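PDB 4MT4: CmeC from Campylobacter jejuni, which forms a trimeric outer-membrane channel and probably exports substrates from the cell as a member of the outer membrane factor family. Local coordinates for residues L62-M67 and L467-R472; Y146-A151 and E462-L467; L166-E171 and F428-Y433. All coordinates share one frame; numbering follows the deposited sequence.

From the N terminus, the chain first lays down helix 58-79, whose residues 62-67 wait some 400 residues for their partner. Helix 129-195 follows and supplies two further sites, 146-151 and 166-171. The latter is paired first: helix 411-445 returns with residues 428-433 and closes contact 3, the innermost loop. Helix 456-463 and the turn after it then reach 146-151 in contact 2, and the C-terminal loop finally meets 62-67 in contact 1. The three loops are therefore concentric and none cross. Contacts 1 and 2 share L467 and touch through A63 and A151, whereas the centre of contact 3 lies about 30 Å from that of contact 2.

Contact 1: L62-M67 and L467-R472; sequences LAFIHM and LDMSFR
The F64 ring and the R472 guanidinium belong to side chains that cross at about a right angle, their planes 57° apart, so the pair is not stacked; NH2 of R472 lies 4.0 Å from CE1 of F64. One face of the guanidinium is covered by the methyl of M469, whose CE sits 3.4 Å above the plane and over its centre. Around the phenyl ring, L467 comes in obliquely, its CD2 3.7 Å from F64 CG. With CG anti to the backbone N (chi1 -169°), F64 carries its ring out from helix 58-79 toward the loop, and its side chain and that of L467 run past each other in opposite directions. M469, bent at chi2 and chi3, brings the same methyl to I65, with CE 4.1 Å from CG1, and so touches the helix as well as the arginine.

The polar groups find partners outside the F64-L467-M469 cluster. R472 NH1 makes a salt bridge to E68, and D468 to K55, while within the loop D468 OD1 accepts from S470 N at 3.0 Å in an Asx turn. The F471 ring meets F355 of the second subunit almost parallel, placing the loop at the subunit interface. Across the two segments, then, the association is largely apolar: the C-terminal tail lies on helix 58-79 through methyl and ring contacts, while its charges are matched to neighbouring residues.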
loop_
_atom_site.group_PDB
_atom_site.type_symbol
_atom_site.label_atom_id
_atom_site.label_comp_id
_atom_site.label_asym_id
_atom_site.label_seq_id
_atom_site.Cartn_x
_atom_site.Cartn_y
_atom_site.Cartn_z
ATOM N N LEU B 62 -11.561 1.404 13.531
ATOM C CA LEU B 62 -11.372 0.264 12.640
ATOM C C LEU B 62 -10.610 -0.859 13.334
ATOM O O LEU B 62 -10.967 -2.029 13.215
ATOM C CB LEU B 62 -10.626 0.689 11.374
ATOM C CG LEU B 62 -11.396 1.534 10.358
ATOM C CD1 LEU B 62 -10.472 2.014 9.248
ATOM C CD2 LEU B 62 -12.563 0.744 9.786
ATOM N N ALA B 63 -9.561 -0.488 14.059
ATOM C CA ALA B 63 -8.753 -1.448 14.798
ATOM C C ALA B 63 -9.566 -2.114 15.905
ATOM O O ALA B 63 -9.350 -3.283 16.225
ATOM C CB ALA B 63 -7.525 -0.770 15.378
ATOM N N PHE B 64 -10.497 -1.363 16.486
ATOM C CA PHE B 64 -11.375 -1.892 17.525
ATOM C C PHE B 64 -12.358 -2.890 16.922
ATOM O O PHE B 64 -12.635 -3.934 17.510
ATOM C CB PHE B 64 -12.132 -0.759 18.231
ATOM C CG PHE B 64 -12.863 -1.195 19.474
ATOM C CD1 PHE B 64 -14.173 -1.639 19.403
ATOM C CD2 PHE B 64 -12.241 -1.156 20.713
ATOM C CE1 PHE B 64 -14.848 -2.039 20.538
ATOM C CE2 PHE B 64 -12.914 -1.555 21.855
ATOM C CZ PHE B 64 -14.220 -1.997 21.766
ATOM N N ILE B 65 -12.876 -2.558 15.743
ATOM C CA ILE B 65 -13.836 -3.407 15.048
ATOM C C ILE B 65 -13.179 -4.700 14.578
ATOM O O ILE B 65 -13.767 -5.778 14.679
ATOM C CB ILE B 65 -14.457 -2.670 13.844
ATOM C CG1 ILE B 65 -15.244 -1.447 14.322
ATOM C CG2 ILE B 65 -15.362 -3.597 13.047
ATOM C CD1 ILE B 65 -15.720 -0.556 13.201
ATOM N N HIS B 66 -11.954 -4.583 14.070
ATOM C CA HIS B 66 -11.179 -5.744 13.643
ATOM C C HIS B 66 -10.998 -6.729 14.794
ATOM O O HIS B 66 -10.990 -7.942 14.591
ATOM C CB HIS B 66 -9.815 -5.313 13.100
ATOM C CG HIS B 66 -9.886 -4.581 11.796
ATOM N ND1 HIS B 66 -10.918 -4.756 10.899
ATOM C CD2 HIS B 66 -9.054 -3.669 11.239
ATOM C CE1 HIS B 66 -10.718 -3.985 9.845
ATOM N NE2 HIS B 66 -9.595 -3.315 10.026
ATOM N N MET B 67 -10.858 -6.194 16.002
ATOM C CA MET B 67 -10.734 -7.008 17.204
ATOM C C MET B 67 -12.047 -7.722 17.519
ATOM O O MET B 67 -12.052 -8.897 17.890
ATOM C CB MET B 67 -10.301 -6.139 18.388
ATOM C CG MET B 67 -10.197 -6.876 19.713
ATOM S SD MET B 67 -9.616 -5.798 21.033
ATOM C CE MET B 67 -10.808 -4.468 20.945
ATOM N N LEU B 467 -13.980 5.800 23.575
ATOM C CA LEU B 467 -14.022 5.568 22.136
ATOM C C LEU B 467 -15.454 5.694 21.624
ATOM O O LEU B 467 -16.340 4.947 22.038
ATOM C CB LEU B 467 -13.447 4.194 21.790
ATOM C CG LEU B 467 -13.284 3.882 20.300
ATOM C CD1 LEU B 467 -12.318 4.859 19.644
ATOM C CD2 LEU B 467 -12.823 2.446 20.093
ATOM N N ASP B 468 -15.675 6.650 20.728
ATOM C CA ASP B 468 -17.015 6.936 20.227
ATOM C C ASP B 468 -17.505 5.839 19.289
ATOM O O ASP B 468 -17.096 5.770 18.130
ATOM C CB ASP B 468 -17.042 8.291 19.512
ATOM C CG ASP B 468 -18.450 8.836 19.335
ATOM O OD1 ASP B 468 -19.366 8.054 19.005
ATOM O OD2 ASP B 468 -18.642 10.054 19.531
ATOM N N MET B 469 -18.385 4.985 19.802
ATOM C CA MET B 469 -19.044 3.970 18.991
ATOM C C MET B 469 -20.548 4.199 19.017
ATOM O O MET B 469 -21.332 3.257 18.939
ATOM C CB MET B 469 -18.698 2.567 19.496
ATOM C CG MET B 469 -17.202 2.293 19.571
ATOM S SD MET B 469 -16.380 2.335 17.970
ATOM C CE MET B 469 -17.086 0.892 17.184
ATOM N N SER B 470 -20.941 5.465 19.132
ATOM C CA SER B 470 -22.349 5.836 19.265
ATOM C C SER B 470 -23.093 5.723 17.938
ATOM O O SER B 470 -24.324 5.829 17.901
ATOM C CB SER B 470 -22.476 7.260 19.811
ATOM O OG SER B 470 -22.100 8.210 18.829
ATOM N N PHE B 471 -22.346 5.510 16.856
ATOM C CA PHE B 471 -22.945 5.419 15.531
ATOM C C PHE B 471 -23.758 4.138 15.369
ATOM O O PHE B 471 -24.584 4.025 14.460
ATOM C CB PHE B 471 -21.868 5.505 14.451
ATOM C CG PHE B 471 -20.866 4.379 14.492
ATOM C CD1 PHE B 471 -21.082 3.218 13.764
ATOM C CD2 PHE B 471 -19.699 4.489 15.237
ATOM C CE1 PHE B 471 -20.165 2.181 13.794
ATOM C CE2 PHE B 471 -18.782 3.457 15.267
ATOM C CZ PHE B 471 -19.016 2.305 14.544
ATOM N N ARG B 472 -23.516 3.173 16.252
ATOM C CA ARG B 472 -24.228 1.903 16.216
ATOM C C ARG B 472 -25.135 1.746 17.432
ATOM O O ARG B 472 -25.768 0.707 17.612
ATOM C CB ARG B 472 -23.236 0.739 16.135
ATOM C CG ARG B 472 -22.351 0.581 17.363
ATOM C CD ARG B 472 -21.261 -0.454 17.124
ATOM N NE ARG B 472 -20.470 -0.708 18.326
ATOM C CZ ARG B 472 -19.383 -1.471 18.355
ATOM N NH1 ARG B 472 -18.948 -2.053 17.245
ATOM N NH2 ARG B 472 -18.724 -1.649 19.493
#

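Contact 2: Y146-A151 and E462-L467; sequences YDYEAA and EESKNL
E149 and E463 stand level, their CA atoms 9.9 Å apart, where the last turn of helix 456-463 runs up to the long helix 129-195. Residues 146-151 remain helical throughout, whereas S464 is the first residue to leave helical geometry after 456-463 and starts a type I beta turn that ends at L467. S464 O accepts from L467 N. This joins the C-terminal helix and its turn to the barrel, and Y148 also rests on L60 of helix 58-79.

From the long helix Y148, with CG anti to the backbone N (chi1 173°), reaches across to the start of this turn. Its OH lies 2.5 Å from S464 OG, a hydrogen bond so short that its exact length is doubtful. S464 OG is also bonded to I460 O. A water 2.7 Å from Y148 OH donates to E463 O at 3.3 Å, and that carbonyl has a second partner in R152. L467 adds a methyl, CD2, near the tyrosine hydroxyl.

Next to this polar link the two carboxylates meet with their planes 71° apart. E463 OE2 lies nearly equidistant from the two oxygens of E149, 2.9 Å from OE1 and 3.0 Å from OE2, and it also sits at the edge of the Y148 ring, 4.0 Å from CE2. E149 is buried among P273, F450, T456 and I460. Two acids this close in such surroundings would repel if both were ionised, so one of them may well carry a proton, its pKa raised; the hydroxyl, serine and water beside them make the rest of the junction a polar one.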
loop_
_atom_site.group_PDB
_atom_site.type_symbol
_atom_site.label_atom_id
_atom_site.label_comp_id
_atom_site.label_asym_id
_atom_site.label_seq_id
_atom_site.Cartn_x
_atom_site.Cartn_y
_atom_site.Cartn_z
ATOM N N TYR B 146 -3.383 -7.124 20.176
ATOM C CA TYR B 146 -2.069 -6.500 20.090
ATOM C C TYR B 146 -2.014 -5.510 18.932
ATOM O O TYR B 146 -1.312 -4.501 19.000
ATOM C CB TYR B 146 -0.982 -7.562 19.932
ATOM C CG TYR B 146 -0.809 -8.451 21.144
ATOM C CD1 TYR B 146 -0.971 -7.946 22.428
ATOM C CD2 TYR B 146 -0.486 -9.796 21.005
ATOM C CE1 TYR B 146 -0.814 -8.754 23.537
ATOM C CE2 TYR B 146 -0.327 -10.610 22.108
ATOM C CZ TYR B 146 -0.493 -10.084 23.373
ATOM O OH TYR B 146 -0.337 -10.892 24.476
ATOM N N ASP B 147 -2.757 -5.811 17.869
ATOM C CA ASP B 147 -2.866 -4.906 16.729
ATOM C C ASP B 147 -3.609 -3.633 17.119
ATOM O O ASP B 147 -3.329 -2.557 16.595
ATOM C CB ASP B 147 -3.576 -5.586 15.556
ATOM C CG ASP B 147 -2.663 -6.509 14.775
ATOM O OD1 ASP B 147 -1.429 -6.366 14.889
ATOM O OD2 ASP B 147 -3.179 -7.377 14.039
ATOM N N TYR B 148 -4.554 -3.760 18.044
ATOM C CA TYR B 148 -5.294 -2.604 18.538
ATOM C C TYR B 148 -4.402 -1.720 19.400
ATOM O O TYR B 148 -4.455 -0.494 19.315
ATOM C CB TYR B 148 -6.523 -3.038 19.336
ATOM C CG TYR B 148 -7.241 -1.890 20.016
ATOM C CD1 TYR B 148 -8.054 -1.028 19.291
ATOM C CD2 TYR B 148 -7.107 -1.671 21.382
ATOM C CE1 TYR B 148 -8.711 0.022 19.908
ATOM C CE2 TYR B 148 -7.760 -0.625 22.007
ATOM C CZ TYR B 148 -8.561 0.219 21.265
ATOM O OH TYR B 148 -9.216 1.262 21.882
ATOM N N GLU B 149 -3.586 -2.356 20.234
ATOM C CA GLU B 149 -2.630 -1.644 21.072
ATOM C C GLU B 149 -1.598 -0.927 20.211
ATOM O O GLU B 149 -1.197 0.198 20.505
ATOM C CB GLU B 149 -1.934 -2.605 22.037
ATOM C CG GLU B 149 -2.864 -3.276 23.037
ATOM C CD GLU B 149 -3.221 -2.381 24.210
ATOM O OE1 GLU B 149 -2.928 -1.168 24.155
ATOM O OE2 GLU B 149 -3.789 -2.896 25.195
ATOM N N ALA B 150 -1.173 -1.596 19.144
ATOM C CA ALA B 150 -0.229 -1.017 18.198
ATOM C C ALA B 150 -0.857 0.165 17.472
ATOM O O ALA B 150 -0.204 1.181 17.235
ATOM C CB ALA B 150 0.235 -2.067 17.203
ATOM N N ALA B 151 -2.132 0.026 17.126
ATOM C CA ALA B 151 -2.858 1.087 16.442
ATOM C C ALA B 151 -3.085 2.277 17.367
ATOM O O ALA B 151 -3.004 3.426 16.939
ATOM C CB ALA B 151 -4.184 0.566 15.913
ATOM N N GLU B 462 -10.590 -0.926 29.529
ATOM C CA GLU B 462 -10.391 0.220 30.413
ATOM C C GLU B 462 -9.946 1.466 29.648
ATOM O O GLU B 462 -10.372 2.576 29.963
ATOM C CB GLU B 462 -9.366 -0.122 31.499
ATOM C CG GLU B 462 -8.861 1.072 32.302
ATOM C CD GLU B 462 -9.975 1.834 32.993
ATOM O OE1 GLU B 462 -10.918 1.190 33.500
ATOM O OE2 GLU B 462 -9.909 3.082 33.022
ATOM N N GLU B 463 -9.103 1.279 28.638
ATOM C CA GLU B 463 -8.525 2.406 27.908
ATOM C C GLU B 463 -9.373 2.840 26.711
ATOM O O GLU B 463 -9.103 3.871 26.096
ATOM C CB GLU B 463 -7.108 2.061 27.441
ATOM C CG GLU B 463 -7.054 1.010 26.344
ATOM C CD GLU B 463 -5.647 0.508 26.087
ATOM O OE1 GLU B 463 -4.706 1.001 26.745
ATOM O OE2 GLU B 463 -5.482 -0.384 25.227
ATOM N N SER B 464 -10.397 2.055 26.387
ATOM C CA SER B 464 -11.285 2.372 25.269
ATOM C C SER B 464 -12.615 2.928 25.766
ATOM O O SER B 464 -13.613 2.917 25.047
ATOM C CB SER B 464 -11.528 1.135 24.403
ATOM O OG SER B 464 -10.306 0.564 23.975
ATOM N N LYS B 465 -12.610 3.412 27.003
ATOM C CA LYS B 465 -13.804 3.937 27.659
ATOM C C LYS B 465 -14.501 5.039 26.864
ATOM O O LYS B 465 -15.730 5.070 26.781
ATOM C CB LYS B 465 -13.430 4.463 29.046
ATOM C CG LYS B 465 -12.056 5.114 29.073
ATOM C CD LYS B 465 -11.690 5.662 30.443
ATOM C CE LYS B 465 -12.318 7.021 30.688
ATOM N NZ LYS B 465 -11.614 7.753 31.777
ATOM N N ASN B 466 -13.714 5.939 26.280
ATOM C CA ASN B 466 -14.260 7.112 25.608
ATOM C C ASN B 466 -14.315 6.981 24.088
ATOM O O ASN B 466 -14.649 7.940 23.391
ATOM C CB ASN B 466 -13.447 8.355 25.981
ATOM C CG ASN B 466 -13.493 8.657 27.467
ATOM O OD1 ASN B 466 -12.461 8.894 28.094
ATOM N ND2 ASN B 466 -14.693 8.653 28.036
ATOM N N LEU B 467 -13.980 5.800 23.575
ATOM C CA LEU B 467 -14.022 5.568 22.136
ATOM C C LEU B 467 -15.454 5.694 21.624
ATOM O O LEU B 467 -16.340 4.947 22.038
ATOM C CB LEU B 467 -13.447 4.194 21.790
ATOM C CG LEU B 467 -13.284 3.882 20.300
ATOM C CD1 LEU B 467 -12.318 4.859 19.644
ATOM C CD2 LEU B 467 -12.823 2.446 20.093
HETATM O O HOH W 1 -8.271 3.506 22.941
#

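Contact 3: L166-E171 and F428-Y433; sequences LVNAYE and FNNIKY
Contact 3 is an antiparallel helix-helix pairing in the long alpha-helical barrel characteristic of outer membrane factors, joining helix 129-195 to helix 411-445. The short segments run at 165° to each other with their axes 9.4 Å apart, and the CA atoms of N168 and N429 are the closest pair across the two segments.

Y433 supplies the broad apolar surface. One face of its ring is laid against the backbone of the other helix: N168 N stands 4.1 Å above the ring centre, and N168 CA and V167 C lie over the same face. At the far end of the ring V167 comes in crosswise, its CG1 3.5 Å from Y433 CZ, while N168 CB rests near CD2. The edge of the ring is met in its plane by N429 O, from its own helix.

Asparagines provide the polar side. The N168 side chain leaves the helix with CG opposite the backbone N, which carries its amide to the neighbouring helix, where ND2 donates to N430 OD1 at 3.2 Å. The bond is bent, with an N-H...O angle of 140°, and the two amide planes are 71° apart. N430 OD1 also accepts from N172, and N172 in turn takes ND2 of N429, so asparagines from both helices form a connected set. N429 ND2 meanwhile packs beside E171 CB at 3.8 Å. Elsewhere on helix 411-445, I431 packs on L216 of the third subunit.

Beyond the ring, a water links the helices: it donates to E171 OE1 at 2.7 Å, lies 2.9 Å from Y433 OH, and accepts a weak bond from K432 NZ at 3.4 Å.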
loop_
_atom_site.group_PDB
_atom_site.type_symbol
_atom_site.label_atom_id
_atom_site.label_comp_id
_atom_site.label_asym_id
_atom_site.label_seq_id
_atom_site.Cartn_x
_atom_site.Cartn_y
_atom_site.Cartn_z
ATOM N N LEU B 166 2.569 21.385 14.125
ATOM C CA LEU B 166 1.657 22.510 13.966
ATOM C C LEU B 166 2.149 23.723 14.751
ATOM O O LEU B 166 2.146 24.844 14.241
ATOM C CB LEU B 166 0.248 22.131 14.417
ATOM C CG LEU B 166 -0.766 23.276 14.415
ATOM C CD1 LEU B 166 -0.939 23.839 13.009
ATOM C CD2 LEU B 166 -2.101 22.825 14.986
ATOM N N VAL B 167 2.567 23.489 15.993
ATOM C CA VAL B 167 3.110 24.552 16.834
ATOM C C VAL B 167 4.383 25.112 16.212
ATOM O O VAL B 167 4.637 26.315 16.258
ATOM C CB VAL B 167 3.412 24.054 18.264
ATOM C CG1 VAL B 167 3.933 25.190 19.122
ATOM C CG2 VAL B 167 2.168 23.446 18.889
ATOM N N ASN B 168 5.177 24.221 15.628
ATOM C CA ASN B 168 6.378 24.607 14.901
ATOM C C ASN B 168 6.016 25.509 13.727
ATOM O O ASN B 168 6.713 26.479 13.431
ATOM C CB ASN B 168 7.118 23.362 14.408
ATOM C CG ASN B 168 8.538 23.654 13.960
ATOM O OD1 ASN B 168 9.287 22.737 13.624
ATOM N ND2 ASN B 168 8.922 24.924 13.966
ATOM N N ALA B 169 4.911 25.181 13.068
ATOM C CA ALA B 169 4.440 25.947 11.924
ATOM C C ALA B 169 3.906 27.310 12.353
ATOM O O ALA B 169 4.078 28.301 11.647
ATOM C CB ALA B 169 3.374 25.171 11.174
ATOM N N TYR B 170 3.264 27.353 13.516
ATOM C CA TYR B 170 2.771 28.609 14.070
ATOM C C TYR B 170 3.926 29.541 14.424
ATOM O O TYR B 170 3.880 30.739 14.141
ATOM C CB TYR B 170 1.909 28.358 15.310
ATOM C CG TYR B 170 0.440 28.139 15.023
ATOM C CD1 TYR B 170 -0.348 29.160 14.503
ATOM C CD2 TYR B 170 -0.166 26.919 15.295
ATOM C CE1 TYR B 170 -1.693 28.965 14.245
ATOM C CE2 TYR B 170 -1.512 26.716 15.044
ATOM C CZ TYR B 170 -2.270 27.742 14.518
ATOM O OH TYR B 170 -3.609 27.536 14.268
ATOM N N GLU B 171 4.961 28.977 15.042
ATOM C CA GLU B 171 6.125 29.743 15.474
ATOM C C GLU B 171 6.874 30.358 14.297
ATOM O O GLU B 171 7.264 31.524 14.343
ATOM C CB GLU B 171 7.069 28.857 16.288
ATOM C CG GLU B 171 6.572 28.550 17.692
ATOM C CD GLU B 171 6.638 29.757 18.607
ATOM O OE1 GLU B 171 7.758 30.131 19.015
ATOM O OE2 GLU B 171 5.573 30.334 18.911
ATOM N N PHE B 428 16.047 27.217 14.745
ATOM C CA PHE B 428 15.946 26.862 16.156
ATOM C C PHE B 428 14.552 26.351 16.497
ATOM O O PHE B 428 14.401 25.448 17.320
ATOM C CB PHE B 428 16.297 28.058 17.043
ATOM C CG PHE B 428 16.214 27.764 18.516
ATOM C CD1 PHE B 428 16.796 26.623 19.041
ATOM C CD2 PHE B 428 15.564 28.634 19.372
ATOM C CE1 PHE B 428 16.724 26.350 20.392
ATOM C CE2 PHE B 428 15.490 28.370 20.726
ATOM C CZ PHE B 428 16.071 27.226 21.238
ATOM N N ASN B 429 13.536 26.933 15.868
ATOM C CA ASN B 429 12.167 26.458 16.031
ATOM C C ASN B 429 12.018 25.027 15.530
ATOM O O ASN B 429 11.395 24.191 16.182
ATOM C CB ASN B 429 11.182 27.369 15.293
ATOM C CG ASN B 429 11.008 28.713 15.969
ATOM O OD1 ASN B 429 11.181 28.839 17.180
ATOM N ND2 ASN B 429 10.654 29.725 15.187
ATOM N N ASN B 430 12.601 24.754 14.367
ATOM C CA ASN B 430 12.530 23.432 13.757
ATOM C C ASN B 430 13.243 22.366 14.583
ATOM O O ASN B 430 12.769 21.238 14.686
ATOM C CB ASN B 430 13.112 23.475 12.344
ATOM C CG ASN B 430 12.307 24.358 11.410
ATOM O OD1 ASN B 430 11.326 24.979 11.819
ATOM N ND2 ASN B 430 12.722 24.423 10.150
ATOM N N ILE B 431 14.382 22.729 15.162
ATOM C CA ILE B 431 15.129 21.825 16.031
ATOM C C ILE B 431 14.361 21.572 17.324
ATOM O O ILE B 431 14.323 20.450 17.831
ATOM C CB ILE B 431 16.527 22.388 16.368
ATOM C CG1 ILE B 431 17.388 22.469 15.107
ATOM C CG2 ILE B 431 17.220 21.534 17.424
ATOM C CD1 ILE B 431 17.658 21.130 14.464
ATOM N N LYS B 432 13.742 22.628 17.841
ATOM C CA LYS B 432 13.026 22.578 19.111
ATOM C C LYS B 432 11.930 21.514 19.121
ATOM O O LYS B 432 11.786 20.766 20.092
ATOM C CB LYS B 432 12.421 23.948 19.416
ATOM C CG LYS B 432 11.856 24.092 20.818
ATOM C CD LYS B 432 11.387 25.517 21.058
ATOM C CE LYS B 432 12.483 26.520 20.721
ATOM N NZ LYS B 432 12.016 27.932 20.817
ATOM N N TYR B 433 11.166 21.443 18.035
ATOM C CA TYR B 433 10.035 20.524 17.956
ATOM C C TYR B 433 10.423 19.221 17.271
ATOM O O TYR B 433 9.687 18.238 17.324
ATOM C CB TYR B 433 8.861 21.191 17.237
ATOM C CG TYR B 433 8.326 22.380 18.000
ATOM C CD1 TYR B 433 7.330 22.228 18.955
ATOM C CD2 TYR B 433 8.837 23.652 17.785
ATOM C CE1 TYR B 433 6.850 23.312 19.665
ATOM C CE2 TYR B 433 8.366 24.740 18.487
ATOM C CZ TYR B 433 7.373 24.568 19.426
ATOM O OH TYR B 433 6.906 25.656 20.124
HETATM O O HOH W 2 8.630 27.923 20.234
#